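Local coordinates for protein phenolic acid decarboxylase (Sedimentibacter hydroxybenzoicus, PDB 7AE5) that catalyses the reversible, non-oxidative decarboxylation of 4-hydroxybenzoate and 3,4-dihydroxybenzoate, using prenylated FMN and manganese, to detoxify phenolic compounds without oxygen, at residues K60-H68 / H299-Y309. Residues are numbered along the deposited sequence; the frame is centred on the assembly and turned at random.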
loop_
_atom_site.group_PDB
_atom_site.type_symbol
_atom_site.label_atom_id
_atom_site.label_comp_id
_atom_site.label_asym_id
_atom_site.label_seq_id
_atom_site.Cartn_x
_atom_site.Cartn_y
_atom_site.Cartn_z
ATOM N N LYS C 60 -1.558 -44.490 -43.876
ATOM C CA LYS C 60 -2.507 -44.835 -44.915
ATOM C C LYS C 60 -3.704 -43.885 -44.957
ATOM O O LYS C 60 -4.411 -43.843 -45.971
ATOM C CB LYS C 60 -2.934 -46.301 -44.691
ATOM C CG LYS C 60 -4.181 -46.803 -45.386
ATOM C CD LYS C 60 -5.039 -47.653 -44.431
ATOM C CE LYS C 60 -4.596 -49.098 -44.225
ATOM N NZ LYS C 60 -5.615 -49.722 -43.326
ATOM N N TYR C 61 -3.886 -43.054 -43.926
ATOM C CA TYR C 61 -5.083 -42.237 -43.739
ATOM C C TYR C 61 -4.745 -40.760 -43.551
ATOM O O TYR C 61 -3.608 -40.346 -43.799
ATOM C CB TYR C 61 -5.863 -42.799 -42.552
ATOM C CG TYR C 61 -6.616 -44.065 -42.890
ATOM C CD1 TYR C 61 -6.874 -44.409 -44.221
ATOM C CD2 TYR C 61 -6.930 -44.989 -41.895
ATOM C CE1 TYR C 61 -7.538 -45.573 -44.542
ATOM C CE2 TYR C 61 -7.572 -46.171 -42.201
ATOM C CZ TYR C 61 -7.881 -46.456 -43.529
ATOM O OH TYR C 61 -8.522 -47.630 -43.851
ATOM N N SER C 62 -5.714 -39.957 -43.119
ATOM C CA SER C 62 -5.585 -38.505 -43.130
ATOM C C SER C 62 -5.483 -37.923 -41.723
ATOM O O SER C 62 -5.809 -38.569 -40.724
ATOM C CB SER C 62 -6.772 -37.862 -43.856
ATOM O OG SER C 62 -7.224 -38.676 -44.924
ATOM N N VAL C 63 -5.029 -36.670 -41.668
ATOM C CA VAL C 63 -4.946 -35.884 -40.441
ATOM C C VAL C 63 -5.534 -34.506 -40.714
ATOM O O VAL C 63 -5.294 -33.920 -41.775
ATOM C CB VAL C 63 -3.492 -35.759 -39.935
ATOM C CG1 VAL C 63 -3.358 -34.630 -38.915
ATOM C CG2 VAL C 63 -3.032 -37.061 -39.323
ATOM N N VAL C 64 -6.316 -33.993 -39.764
ATOM C CA VAL C 64 -6.819 -32.627 -39.813
ATOM C C VAL C 64 -6.585 -31.978 -38.453
ATOM O O VAL C 64 -6.759 -32.618 -37.409
ATOM C CB VAL C 64 -8.310 -32.575 -40.221
ATOM C CG1 VAL C 64 -9.209 -33.127 -39.124
ATOM C CG2 VAL C 64 -8.716 -31.153 -40.595
ATOM N N THR C 65 -6.156 -30.718 -38.467
ATOM C CA THR C 65 -5.804 -30.013 -37.242
ATOM C C THR C 65 -6.275 -28.568 -37.332
ATOM O O THR C 65 -6.596 -28.064 -38.410
ATOM C CB THR C 65 -4.291 -30.070 -36.974
ATOM O OG1 THR C 65 -4.024 -29.655 -35.629
ATOM C CG2 THR C 65 -3.540 -29.168 -37.940
ATOM N N ASN C 66 -6.308 -27.909 -36.169
ATOM C CA ASN C 66 -6.781 -26.526 -36.044
ATOM C C ASN C 66 -8.221 -26.389 -36.531
ATOM O O ASN C 66 -8.600 -25.383 -37.137
ATOM C CB ASN C 66 -5.859 -25.549 -36.778
ATOM C CG ASN C 66 -5.879 -24.158 -36.168
ATOM O OD1 ASN C 66 -5.807 -24.004 -34.949
ATOM N ND2 ASN C 66 -5.983 -23.139 -37.014
ATOM N N VAL C 67 -9.034 -27.412 -36.259
ATOM C CA VAL C 67 -10.423 -27.405 -36.707
ATOM C C VAL C 67 -11.210 -26.308 -35.998
ATOM O O VAL C 67 -11.996 -25.586 -36.624
ATOM C CB VAL C 67 -11.054 -28.792 -36.492
ATOM C CG1 VAL C 67 -12.552 -28.749 -36.751
ATOM C CG2 VAL C 67 -10.381 -29.827 -37.382
ATOM N N HIS C 68 -11.011 -26.160 -34.690
ATOM C CA HIS C 68 -11.679 -25.136 -33.896
ATOM C C HIS C 68 -10.865 -23.851 -33.773
ATOM O O HIS C 68 -11.275 -22.946 -33.041
ATOM C CB HIS C 68 -11.979 -25.663 -32.488
ATOM C CG HIS C 68 -13.116 -26.635 -32.423
ATOM N ND1 HIS C 68 -12.985 -27.959 -32.782
ATOM C CD2 HIS C 68 -14.398 -26.483 -32.016
ATOM C CE1 HIS C 68 -14.140 -28.577 -32.611
ATOM N NE2 HIS C 68 -15.014 -27.703 -32.147
ATOM N N HIS C 299 -14.484 -47.904 -36.844
ATOM C CA HIS C 299 -14.144 -46.674 -37.544
ATOM C C HIS C 299 -14.832 -46.623 -38.900
ATOM O O HIS C 299 -15.164 -47.656 -39.489
ATOM C CB HIS C 299 -12.626 -46.536 -37.716
ATOM C CG HIS C 299 -12.030 -47.523 -38.672
ATOM N ND1 HIS C 299 -12.010 -47.321 -40.036
ATOM C CD2 HIS C 299 -11.432 -48.719 -38.461
ATOM C CE1 HIS C 299 -11.422 -48.348 -40.623
ATOM N NE2 HIS C 299 -11.063 -49.211 -39.690
ATOM N N ARG C 300 -15.039 -45.401 -39.384
ATOM C CA ARG C 300 -15.568 -45.182 -40.719
ATOM C C ARG C 300 -14.520 -45.555 -41.765
ATOM O O ARG C 300 -13.337 -45.725 -41.466
ATOM C CB ARG C 300 -15.993 -43.723 -40.892
ATOM C CG ARG C 300 -16.829 -43.178 -39.747
ATOM C CD ARG C 300 -17.211 -41.727 -39.976
ATOM N NE ARG C 300 -17.749 -41.507 -41.313
ATOM C CZ ARG C 300 -18.551 -40.505 -41.642
ATOM N NH1 ARG C 300 -18.940 -39.609 -40.749
ATOM N NH2 ARG C 300 -18.973 -40.396 -42.899
ATOM N N THR C 301 -14.967 -45.684 -43.011
ATOM C CA THR C 301 -14.050 -46.006 -44.096
ATOM C C THR C 301 -13.190 -44.792 -44.429
ATOM O O THR C 301 -13.705 -43.687 -44.625
ATOM C CB THR C 301 -14.824 -46.466 -45.328
ATOM O OG1 THR C 301 -15.666 -47.572 -44.976
ATOM C CG2 THR C 301 -13.864 -46.899 -46.428
ATOM N N ASN C 302 -11.879 -45.007 -44.503
ATOM C CA ASN C 302 -10.899 -43.936 -44.650
ATOM C C ASN C 302 -11.077 -42.876 -43.558
ATOM O O ASN C 302 -11.372 -41.717 -43.854
ATOM C CB ASN C 302 -10.978 -43.306 -46.034
ATOM C CG ASN C 302 -10.296 -44.149 -47.102
ATOM O OD1 ASN C 302 -9.269 -43.755 -47.657
ATOM N ND2 ASN C 302 -10.867 -45.312 -47.397
ATOM N N PRO C 303 -10.900 -43.245 -42.288
ATOM C CA PRO C 303 -11.132 -42.286 -41.205
ATOM C C PRO C 303 -10.117 -41.158 -41.219
ATOM O O PRO C 303 -9.011 -41.273 -41.754
ATOM C CB PRO C 303 -10.994 -43.131 -39.935
ATOM C CG PRO C 303 -10.159 -44.283 -40.338
ATOM C CD PRO C 303 -10.479 -44.559 -41.774
ATOM N N ILE C 304 -10.516 -40.053 -40.597
ATOM C CA ILE C 304 -9.727 -38.831 -40.545
ATOM C C ILE C 304 -9.334 -38.586 -39.095
ATOM O O ILE C 304 -10.202 -38.426 -38.228
ATOM C CB ILE C 304 -10.502 -37.636 -41.117
ATOM C CG1 ILE C 304 -10.727 -37.826 -42.619
ATOM C CG2 ILE C 304 -9.754 -36.350 -40.844
ATOM C CD1 ILE C 304 -11.833 -36.967 -43.193
ATOM N N PHE C 305 -8.030 -38.558 -38.835
ATOM C CA PHE C 305 -7.505 -38.352 -37.487
ATOM C C PHE C 305 -7.605 -36.869 -37.155
ATOM O O PHE C 305 -6.727 -36.078 -37.510
ATOM C CB PHE C 305 -6.066 -38.849 -37.393
ATOM C CG PHE C 305 -5.451 -38.705 -36.023
ATOM C CD1 PHE C 305 -6.244 -38.680 -34.886
ATOM C CD2 PHE C 305 -4.075 -38.604 -35.875
ATOM C CE1 PHE C 305 -5.678 -38.551 -33.629
ATOM C CE2 PHE C 305 -3.504 -38.476 -34.619
ATOM C CZ PHE C 305 -4.307 -38.450 -33.496
ATOM N N GLU C 306 -8.680 -36.490 -36.468
ATOM C CA GLU C 306 -8.865 -35.110 -36.032
ATOM C C GLU C 306 -8.089 -34.906 -34.737
ATOM O O GLU C 306 -8.506 -35.372 -33.672
ATOM C CB GLU C 306 -10.346 -34.796 -35.842
ATOM C CG GLU C 306 -10.619 -33.338 -35.486
ATOM C CD GLU C 306 -11.928 -33.140 -34.743
ATOM O OE1 GLU C 306 -12.624 -34.142 -34.477
ATOM O OE2 GLU C 306 -12.264 -31.979 -34.427
ATOM N N ASN C 307 -6.956 -34.216 -34.829
ATOM C CA ASN C 307 -6.090 -33.985 -33.686
ATOM C C ASN C 307 -5.864 -32.491 -33.509
ATOM O O ASN C 307 -6.127 -31.689 -34.409
ATOM C CB ASN C 307 -4.749 -34.710 -33.842
ATOM C CG ASN C 307 -4.230 -35.258 -32.529
ATOM O OD1 ASN C 307 -5.004 -35.604 -31.637
ATOM N ND2 ASN C 307 -2.910 -35.352 -32.408
ATOM N N LEU C 308 -5.362 -32.128 -32.332
ATOM C CA LEU C 308 -5.234 -30.737 -31.927
ATOM C C LEU C 308 -3.795 -30.430 -31.547
ATOM O O LEU C 308 -3.139 -31.227 -30.867
ATOM C CB LEU C 308 -6.177 -30.429 -30.745
ATOM C CG LEU C 308 -5.998 -29.188 -29.860
ATOM C CD1 LEU C 308 -7.341 -28.792 -29.279
ATOM C CD2 LEU C 308 -5.010 -29.423 -28.718
ATOM N N TYR C 309 -3.307 -29.275 -31.984
ATOM C CA TYR C 309 -2.048 -28.738 -31.492
ATOM C C TYR C 309 -2.318 -27.713 -30.398
ATOM O O TYR C 309 -3.221 -26.880 -30.521
ATOM C CB TYR C 309 -1.226 -28.081 -32.604
ATOM C CG TYR C 309 0.009 -27.388 -32.062
ATOM C CD1 TYR C 309 1.136 -28.119 -31.704
ATOM C CD2 TYR C 309 0.035 -26.011 -31.874
ATOM C CE1 TYR C 309 2.259 -27.498 -31.195
ATOM C CE2 TYR C 309 1.153 -25.381 -31.363
ATOM C CZ TYR C 309 2.263 -26.131 -31.025
ATOM O OH TYR C 309 3.383 -25.514 -30.514
HETATM O O HOH W 1 -4.794 -27.609 -33.728
HETATM O O HOH W 2 -8.385 -29.829 -34.621
#
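With CG anti to its carbonyl carbon (chi1 -76°), Tyr61 swings its ring against Pro303, while Val64 turns CG1 between its backbone N and carbonyl carbon (chi1 70°), where it meets Ile304 and Glu306. Pro303 CD sits over one face of the Tyr61 ring, 3.6 Å from the centroid, a CH-pi contact that Asn302 CA extends on the same face; Lys60 CD lies over the opposite face. With an alanine here, Pro303 CD and Asn302 CA would probably lose the ring face they rest on, opening a gap beside the proline.

Beyond this clasp, strands 62-65 and 304-306 run parallel, illustrating how staggered backbone bonds join distant parts of a chain. Phe305 straddles the pairing: its N donates to Ser62 O at 2.9 Å, and its O accepts from Val64 N at 3.1 Å. Asn307 N then reaches Val64 O almost head-on (C=O...N 176°). On one face Val64 CG1 packs on Ile304 CG2 at 3.7 Å, with Phe52 and Leu12 nearby; on the other, Val63 CG2 and Phe305 CD2 touch, beside Pro130. At the far end Val67 CG2 lies 4.0 Å from Glu306 CG, across the extended glutamate chain. A water accepts from Val67 N and probably donates to Asn307 O; another joins Thr65 OG1 to Tyr309 N.

Strand 304-306, following strand 287-299 of the Rift-related domain, thus edges the N-terminal domain's mixed sheet. The backbone bonds fix its register, and Lys145, salt-bridged to buried Glu306 and hydrogen-bonded to His68 ND1, probably neutralises the carboxylate at this joint.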